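PDB 5JS4: phiAB6 tailspike from Unidentified phage, which probably recognises and fragments the exopolysaccharide of Acinetobacter baumannii as a trimeric beta-helical tailspike. Local coordinates for residues S560-G572 with A578-S590. Sequence-based numbering, arbitrary orientation.
Sequences STVTPLVKRRVIG and AQYLASDTYTKLS
Strands 566-572 and 579-586 run antiparallel, their directions 141° apart, with Arg569 and Ala582 as a hydrogen-bonded pair: Arg569 N reaches Ala582 O at 2.9 Å, and Ala582 N returns to Arg569 O at 2.8 Å. Lys567 O still accepts from Asp584 N, but Lys567 N bonds to the carboxylate oxygen Asp584 OD1 at 2.8 Å, a straight bond (169° at the hydrogen) that arrives from above the carboxylate plane. Asp584 CG sits between its own N and carbonyl carbon (chi1 85°), which brings OD1 to Lys567 N in place of a backbone carbonyl. Beyond it the backbones part: one water joins Leu565 N to Tyr586 O and a second joins Leu565 O to Tyr586 N, standing in for direct ladder bonds. On one face Leu581 CD1 packs on Val570 CB at 3.9 Å, while its CD2 lies over the rim of the Arg568 guanidinium, whose NH2 forms a salt bridge with Asp553 of the second subunit. On the face of Tyr580 and Ala582, Ile571 CD1 meets the Tyr580 ring edge in plane and touches Ala582 CB at 3.6 Å. Asp584 OD2 also pairs with Arg591 and with Arg569 of the third subunit. The two strands form a beta hairpin, and Val566 to Arg569 pair in parallel with a strand of the second subunit, so the sheet runs on across the trimer interface; Tyr580, edge-to-face with His598, helps line a pocket holding malonic acid, probably from the crystallisation liquor.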
ATOM      1  N   SER A 560     -29.810  -7.939  -6.362  1.00 16.65           N
ATOM      2  CA  SER A 560     -31.008  -8.506  -6.986  1.00 17.99           C
ATOM      3  C   SER A 560     -31.200 -10.001  -6.703  1.00 16.93           C
ATOM      4  O   SER A 560     -32.311 -10.510  -6.812  1.00 20.56           O
ATOM      5  CB  SER A 560     -31.001  -8.254  -8.497  1.00 19.86           C
ATOM      6  OG  SER A 560     -29.929  -8.919  -9.132  1.00 22.52           O
ATOM      7  N   THR A 561     -30.128 -10.701  -6.343  1.00 15.34           N
ATOM      8  CA  THR A 561     -30.213 -12.130  -6.052  1.00 14.55           C
ATOM      9  C   THR A 561     -31.001 -12.358  -4.762  1.00 14.34           C
ATOM     10  O   THR A 561     -30.730 -11.720  -3.747  1.00 14.54           O
ATOM     11  CB  THR A 561     -28.809 -12.745  -5.934  1.00 14.81           C
ATOM     12  OG1 THR A 561     -28.094 -12.514  -7.153  1.00 15.83           O
ATOM     13  CG2 THR A 561     -28.877 -14.244  -5.667  1.00 15.02           C
ATOM     14  N   VAL A 562     -31.972 -13.266  -4.815  1.00 14.11           N
ATOM     15  CA  VAL A 562     -32.872 -13.513  -3.682  1.00 15.27           C
ATOM     16  C   VAL A 562     -32.952 -14.991  -3.288  1.00 14.02           C
ATOM     17  O   VAL A 562     -33.916 -15.426  -2.657  1.00 14.53           O
ATOM     18  CB  VAL A 562     -34.290 -12.953  -3.946  1.00 16.15           C
ATOM     19  CG1 VAL A 562     -34.257 -11.435  -3.978  1.00 17.37           C
ATOM     20  CG2 VAL A 562     -34.882 -13.518  -5.233  1.00 16.72           C
ATOM     21  N   THR A 563     -31.930 -15.758  -3.648  1.00 13.64           N
ATOM     22  CA  THR A 563     -31.816 -17.133  -3.187  1.00 12.73           C
ATOM     23  C   THR A 563     -31.344 -17.133  -1.736  1.00 12.25           C
ATOM     24  O   THR A 563     -30.796 -16.139  -1.260  1.00 12.53           O
ATOM     25  CB  THR A 563     -30.784 -17.919  -4.011  1.00 13.59           C
ATOM     26  OG1 THR A 563     -29.517 -17.261  -3.936  1.00 14.21           O
ATOM     27  CG2 THR A 563     -31.214 -18.017  -5.468  1.00 14.09           C
ATOM     28  N   PRO A 564     -31.553 -18.250  -1.024  1.00 11.90           N
ATOM     29  CA  PRO A 564     -30.893 -18.373   0.274  1.00 11.22           C
ATOM     30  C   PRO A 564     -29.392 -18.579   0.111  1.00 11.45           C
ATOM     31  O   PRO A 564     -28.905 -18.783  -1.006  1.00 12.12           O
ATOM     32  CB  PRO A 564     -31.544 -19.620   0.879  1.00 12.15           C
ATOM     33  CG  PRO A 564     -31.976 -20.425  -0.291  1.00 13.24           C
ATOM     34  CD  PRO A 564     -32.374 -19.430  -1.344  1.00 12.77           C
ATOM     35  N   LEU A 565     -28.668 -18.493   1.219  1.00 10.70           N
ATOM     36  CA  LEU A 565     -27.259 -18.862   1.259  1.00 10.76           C
ATOM     37  C   LEU A 565     -27.128 -20.266   1.808  1.00  9.84           C
ATOM     38  O   LEU A 565     -28.014 -20.756   2.499  1.00  9.90           O
ATOM     39  CB  LEU A 565     -26.470 -17.932   2.185  1.00 11.86           C
ATOM     40  CG  LEU A 565     -26.498 -16.435   1.945  1.00 13.21           C
ATOM     41  CD1 LEU A 565     -25.577 -15.744   2.935  1.00 13.36           C
ATOM     42  CD2 LEU A 565     -26.089 -16.109   0.518  1.00 13.34           C
ATOM     43  N   VAL A 566     -26.000 -20.896   1.513  1.00  9.99           N
ATOM     44  CA  VAL A 566     -25.612 -22.127   2.178  1.00 10.49           C
ATOM     45  C   VAL A 566     -24.267 -21.876   2.836  1.00 10.88           C
ATOM     46  O   VAL A 566     -23.338 -21.390   2.190  1.00 11.84           O
ATOM     47  CB  VAL A 566     -25.507 -23.301   1.192  1.00 11.33           C
ATOM     48  CG1 VAL A 566     -24.902 -24.524   1.869  1.00 11.53           C
ATOM     49  CG2 VAL A 566     -26.878 -23.628   0.628  1.00 10.96           C
ATOM     50  N   LYS A 567     -24.173 -22.184   4.123  1.00 10.31           N
ATOM     51  CA  LYS A 567     -22.905 -22.123   4.819  1.00 10.50           C
ATOM     52  C   LYS A 567     -22.345 -23.529   4.929  1.00 10.03           C
ATOM     53  O   LYS A 567     -23.076 -24.477   5.226  1.00 10.41           O
ATOM     54  CB  LYS A 567     -23.076 -21.475   6.186  1.00 11.98           C
ATOM     55  CG  LYS A 567     -23.453 -20.007   6.083  1.00 13.61           C
ATOM     56  CD  LYS A 567     -23.339 -19.283   7.412  1.00 15.47           C
ATOM     57  CE  LYS A 567     -21.891 -19.050   7.812  1.00 15.20           C
ATOM     58  NZ  LYS A 567     -21.801 -18.257   9.068  1.00 15.69           N
ATOM     59  N   ARG A 568     -21.053 -23.658   4.651  1.00  9.61           N
ATOM     60  CA  ARG A 568     -20.363 -24.931   4.773  1.00  9.98           C
ATOM     61  C   ARG A 568     -19.348 -24.815   5.896  1.00  9.90           C
ATOM     62  O   ARG A 568     -18.674 -23.797   6.036  1.00 12.34           O
ATOM     63  CB  ARG A 568     -19.678 -25.317   3.468  1.00 11.46           C
ATOM     64  CG  ARG A 568     -20.616 -25.369   2.271  1.00 12.45           C
ATOM     65  CD  ARG A 568     -20.035 -26.221   1.156  1.00 14.62           C
ATOM     66  NE  ARG A 568     -18.723 -25.739   0.738  1.00 15.84           N
ATOM     67  CZ  ARG A 568     -17.854 -26.438   0.008  1.00 17.91           C
ATOM     68  NH1 ARG A 568     -18.143 -27.669  -0.404  1.00 20.13           N
ATOM     69  NH2 ARG A 568     -16.684 -25.903  -0.315  1.00 18.77           N
ATOM     70  N   ARG A 569     -19.251 -25.864   6.700  1.00  9.02           N
ATOM     71  CA  ARG A 569     -18.400 -25.839   7.880  1.00  8.46           C
ATOM     72  C   ARG A 569     -17.742 -27.191   8.064  1.00  8.73           C
ATOM     73  O   ARG A 569     -18.406 -28.221   7.965  1.00  8.99           O
ATOM     74  CB  ARG A 569     -19.231 -25.481   9.107  1.00  8.48           C
ATOM     75  CG  ARG A 569     -18.456 -25.451  10.411  1.00  8.34           C
ATOM     76  CD  ARG A 569     -19.218 -24.668  11.467  1.00  8.52           C
ATOM     77  NE  ARG A 569     -18.831 -25.057  12.818  1.00  8.90           N
ATOM     78  CZ  ARG A 569     -19.350 -24.539  13.926  1.00  9.33           C
ATOM     79  NH1 ARG A 569     -20.267 -23.581  13.858  1.00  9.75           N
ATOM     80  NH2 ARG A 569     -18.935 -24.973  15.108  1.00  9.53           N
ATOM     81  N   VAL A 570     -16.439 -27.185   8.333  1.00  8.47           N
ATOM     82  CA  VAL A 570     -15.720 -28.436   8.590  1.00  8.84           C
ATOM     83  C   VAL A 570     -16.231 -29.061   9.886  1.00  9.01           C
ATOM     84  O   VAL A 570     -16.326 -28.388  10.916  1.00  9.49           O
ATOM     85  CB  VAL A 570     -14.184 -28.241   8.627  1.00  8.96           C
ATOM     86  CG1 VAL A 570     -13.749 -27.344   9.778  1.00  9.04           C
ATOM     87  CG2 VAL A 570     -13.475 -29.589   8.699  1.00  9.43           C
ATOM     88  N   ILE A 571     -16.600 -30.340   9.820  1.00  9.29           N
ATOM     89  CA  ILE A 571     -17.105 -31.054  10.998  1.00  9.79           C
ATOM     90  C   ILE A 571     -16.395 -32.382  11.266  1.00 10.41           C
ATOM     91  O   ILE A 571     -16.666 -33.032  12.270  1.00 11.43           O
ATOM     92  CB  ILE A 571     -18.630 -31.297  10.911  1.00  9.66           C
ATOM     93  CG1 ILE A 571     -18.993 -32.192   9.717  1.00 10.02           C
ATOM     94  CG2 ILE A 571     -19.374 -29.968  10.839  1.00  9.45           C
ATOM     95  CD1 ILE A 571     -20.395 -32.753   9.796  1.00 10.81           C
ATOM     96  N   GLY A 572     -15.501 -32.782  10.369  1.00 10.32           N
ATOM     97  CA  GLY A 572     -14.815 -34.061  10.502  1.00 10.92           C
ATOM     98  C   GLY A 572     -14.058 -34.422   9.244  1.00 12.21           C
ATOM     99  O   GLY A 572     -13.652 -33.545   8.480  1.00 12.42           O
ATOM    100  N   ALA A 578      -9.818 -36.863   4.240  1.00 19.95           N
ATOM    101  CA  ALA A 578      -9.924 -35.478   3.794  1.00 19.17           C
ATOM    102  C   ALA A 578     -10.972 -34.747   4.624  1.00 17.67           C
ATOM    103  O   ALA A 578     -11.896 -35.366   5.149  1.00 17.46           O
ATOM    104  CB  ALA A 578     -10.294 -35.419   2.321  1.00 20.51           C
ATOM    105  N   GLN A 579     -10.826 -33.430   4.735  1.00 16.20           N
ATOM    106  CA  GLN A 579     -11.792 -32.602   5.454  1.00 15.94           C
ATOM    107  C   GLN A 579     -13.187 -32.766   4.868  1.00 14.79           C
ATOM    108  O   GLN A 579     -13.353 -32.752   3.648  1.00 15.48           O
ATOM    109  CB  GLN A 579     -11.405 -31.131   5.366  1.00 17.77           C
ATOM    110  CG  GLN A 579     -10.164 -30.771   6.157  1.00 19.89           C
ATOM    111  CD  GLN A 579      -9.800 -29.303   6.038  1.00 22.78           C
ATOM    112  OE1 GLN A 579     -10.374 -28.567   5.230  1.00 27.87           O
ATOM    113  NE2 GLN A 579      -8.846 -28.868   6.847  1.00 21.73           N
ATOM    114  N   TYR A 580     -14.181 -32.922   5.736  1.00 12.89           N
ATOM    115  CA  TYR A 580     -15.569 -32.933   5.302  1.00 12.34           C
ATOM    116  C   TYR A 580     -16.240 -31.642   5.745  1.00 11.63           C
ATOM    117  O   TYR A 580     -16.364 -31.378   6.943  1.00 11.24           O
ATOM    118  CB  TYR A 580     -16.342 -34.134   5.855  1.00 12.70           C
ATOM    119  CG  TYR A 580     -17.794 -34.078   5.437  1.00 12.72           C
ATOM    120  CD1 TYR A 580     -18.157 -34.277   4.110  1.00 13.74           C
ATOM    121  CD2 TYR A 580     -18.798 -33.777   6.354  1.00 13.14           C
ATOM    122  CE1 TYR A 580     -19.477 -34.194   3.707  1.00 14.30           C
ATOM    123  CE2 TYR A 580     -20.124 -33.696   5.960  1.00 13.80           C
ATOM    124  CZ  TYR A 580     -20.458 -33.904   4.639  1.00 14.19           C
ATOM    125  OH  TYR A 580     -21.770 -33.820   4.246  1.00 15.97           O
ATOM    126  N   LEU A 581     -16.665 -30.847   4.767  1.00 11.54           N
ATOM    127  CA  LEU A 581     -17.411 -29.617   5.020  1.00 11.89           C
ATOM    128  C   LEU A 581     -18.898 -29.906   4.842  1.00 11.56           C
ATOM    129  O   LEU A 581     -19.331 -30.301   3.762  1.00 13.23           O
ATOM    130  CB  LEU A 581     -16.954 -28.491   4.086  1.00 13.84           C
ATOM    131  CG  LEU A 581     -15.731 -27.686   4.556  1.00 15.88           C
ATOM    132  CD1 LEU A 581     -14.489 -28.552   4.708  1.00 16.63           C
ATOM    133  CD2 LEU A 581     -15.457 -26.529   3.606  1.00 17.19           C
ATOM    134  N   ALA A 582     -19.663 -29.729   5.916  1.00 10.39           N
ATOM    135  CA  ALA A 582     -21.103 -29.969   5.911  1.00 10.36           C
ATOM    136  C   ALA A 582     -21.839 -28.689   5.555  1.00 10.07           C
ATOM    137  O   ALA A 582     -21.378 -27.597   5.879  1.00 12.24           O
ATOM    138  CB  ALA A 582     -21.553 -30.463   7.272  1.00 10.95           C
ATOM    139  N   SER A 583     -22.996 -28.837   4.918  1.00  8.84           N
ATOM    140  CA  SER A 583     -23.791 -27.704   4.444  1.00  8.70           C
ATOM    141  C   SER A 583     -25.026 -27.496   5.304  1.00  8.31           C
ATOM    142  O   SER A 583     -25.700 -28.459   5.668  1.00  8.24           O
ATOM    143  CB  SER A 583     -24.223 -27.933   2.994  1.00  9.53           C
ATOM    144  OG  SER A 583     -23.107 -27.902   2.127  1.00 11.77           O
ATOM    145  N   ASP A 584     -25.332 -26.238   5.612  1.00  8.22           N
ATOM    146  CA  ASP A 584     -26.555 -25.923   6.334  1.00  8.13           C
ATOM    147  C   ASP A 584     -27.685 -25.543   5.369  1.00  8.51           C
ATOM    148  O   ASP A 584     -27.507 -25.520   4.141  1.00  9.11           O
ATOM    149  CB  ASP A 584     -26.300 -24.874   7.441  1.00  8.35           C
ATOM    150  CG  ASP A 584     -26.347 -23.430   6.957  1.00  8.45           C
ATOM    151  OD1 ASP A 584     -26.294 -23.158   5.740  1.00  9.18           O
ATOM    152  OD2 ASP A 584     -26.445 -22.539   7.839  1.00  8.99           O
ATOM    153  N   THR A 585     -28.852 -25.291   5.952  1.00  8.38           N
ATOM    154  CA  THR A 585     -30.035 -24.845   5.230  1.00  7.97           C
ATOM    155  C   THR A 585     -30.693 -23.746   6.056  1.00  7.77           C
ATOM    156  O   THR A 585     -30.903 -23.903   7.257  1.00  7.81           O
ATOM    157  CB  THR A 585     -31.045 -25.993   5.042  1.00  8.41           C
ATOM    158  OG1 THR A 585     -30.417 -27.083   4.355  1.00  9.77           O
ATOM    159  CG2 THR A 585     -32.263 -25.533   4.242  1.00  8.76           C
ATOM    160  N   TYR A 586     -31.005 -22.628   5.413  1.00  7.36           N
ATOM    161  CA  TYR A 586     -31.750 -21.561   6.061  1.00  7.46           C
ATOM    162  C   TYR A 586     -32.572 -20.873   4.979  1.00  7.62           C
ATOM    163  O   TYR A 586     -32.117 -19.943   4.315  1.00  8.21           O
ATOM    164  CB  TYR A 586     -30.801 -20.587   6.763  1.00  7.45           C
ATOM    165  CG  TYR A 586     -31.433 -19.566   7.709  1.00  7.59           C
ATOM    166  CD1 TYR A 586     -32.821 -19.379   7.807  1.00  7.50           C
ATOM    167  CD2 TYR A 586     -30.618 -18.759   8.488  1.00  7.73           C
ATOM    168  CE1 TYR A 586     -33.356 -18.429   8.669  1.00  7.36           C
ATOM    169  CE2 TYR A 586     -31.145 -17.806   9.342  1.00  7.87           C
ATOM    170  CZ  TYR A 586     -32.509 -17.643   9.431  1.00  7.35           C
ATOM    171  OH  TYR A 586     -33.012 -16.690  10.292  1.00  7.63           O
ATOM    172  N   THR A 587     -33.781 -21.386   4.795  1.00  7.59           N
ATOM    173  CA  THR A 587     -34.741 -20.818   3.864  1.00  7.78           C
ATOM    174  C   THR A 587     -35.881 -20.222   4.670  1.00  8.48           C
ATOM    175  O   THR A 587     -35.874 -20.247   5.901  1.00  8.86           O
ATOM    176  CB  THR A 587     -35.306 -21.892   2.920  1.00  8.57           C
ATOM    177  OG1 THR A 587     -36.180 -22.759   3.651  1.00  8.36           O
ATOM    178  CG2 THR A 587     -34.190 -22.702   2.267  1.00  9.16           C
ATOM    179  N   LYS A 588     -36.883 -19.695   3.983  1.00  8.79           N
ATOM    180  CA  LYS A 588     -38.072 -19.222   4.672  1.00  9.11           C
ATOM    181  C   LYS A 588     -38.814 -20.328   5.422  1.00  8.45           C
ATOM    182  O   LYS A 588     -39.545 -20.043   6.369  1.00  8.40           O
ATOM    183  CB  LYS A 588     -39.026 -18.560   3.690  1.00 10.11           C
ATOM    184  CG  LYS A 588     -38.659 -17.132   3.359  1.00 11.39           C
ATOM    185  CD  LYS A 588     -39.708 -16.541   2.445  1.00 12.97           C
ATOM    186  CE  LYS A 588     -39.585 -15.040   2.355  1.00 14.16           C
ATOM    187  NZ  LYS A 588     -40.533 -14.569   1.311  1.00 14.61           N
ATOM    188  N   LEU A 589     -38.633 -21.576   4.992  1.00  8.27           N
ATOM    189  CA  LEU A 589     -39.409 -22.698   5.513  1.00  8.64           C
ATOM    190  C   LEU A 589     -38.608 -23.768   6.257  1.00  8.45           C
ATOM    191  O   LEU A 589     -39.209 -24.666   6.835  1.00 10.27           O
ATOM    192  CB  LEU A 589     -40.189 -23.358   4.370  1.00  9.32           C
ATOM    193  CG  LEU A 589     -41.281 -22.481   3.758  1.00 10.60           C
ATOM    194  CD1 LEU A 589     -41.822 -23.143   2.505  1.00 11.32           C
ATOM    195  CD2 LEU A 589     -42.398 -22.223   4.757  1.00 11.78           C
ATOM    196  N   SER A 590     -37.281 -23.674   6.256  1.00  7.61           N
ATOM    197  CA  SER A 590     -36.444 -24.742   6.816  1.00  7.97           C
ATOM    198  C   SER A 590     -35.141 -24.224   7.403  1.00  7.50           C
ATOM    199  O   SER A 590     -34.434 -23.446   6.768  1.00  7.59           O
ATOM    200  CB  SER A 590     -36.124 -25.766   5.723  1.00  8.70           C
ATOM    201  OG  SER A 590     -35.326 -26.830   6.217  1.00 10.55           O
TER
HETATM  202  O   HOH W   1     -29.897 -18.352   3.808  1.00  8.69           O
HETATM  203  O   HOH W   2     -30.236 -22.417   2.697  1.00 10.29           O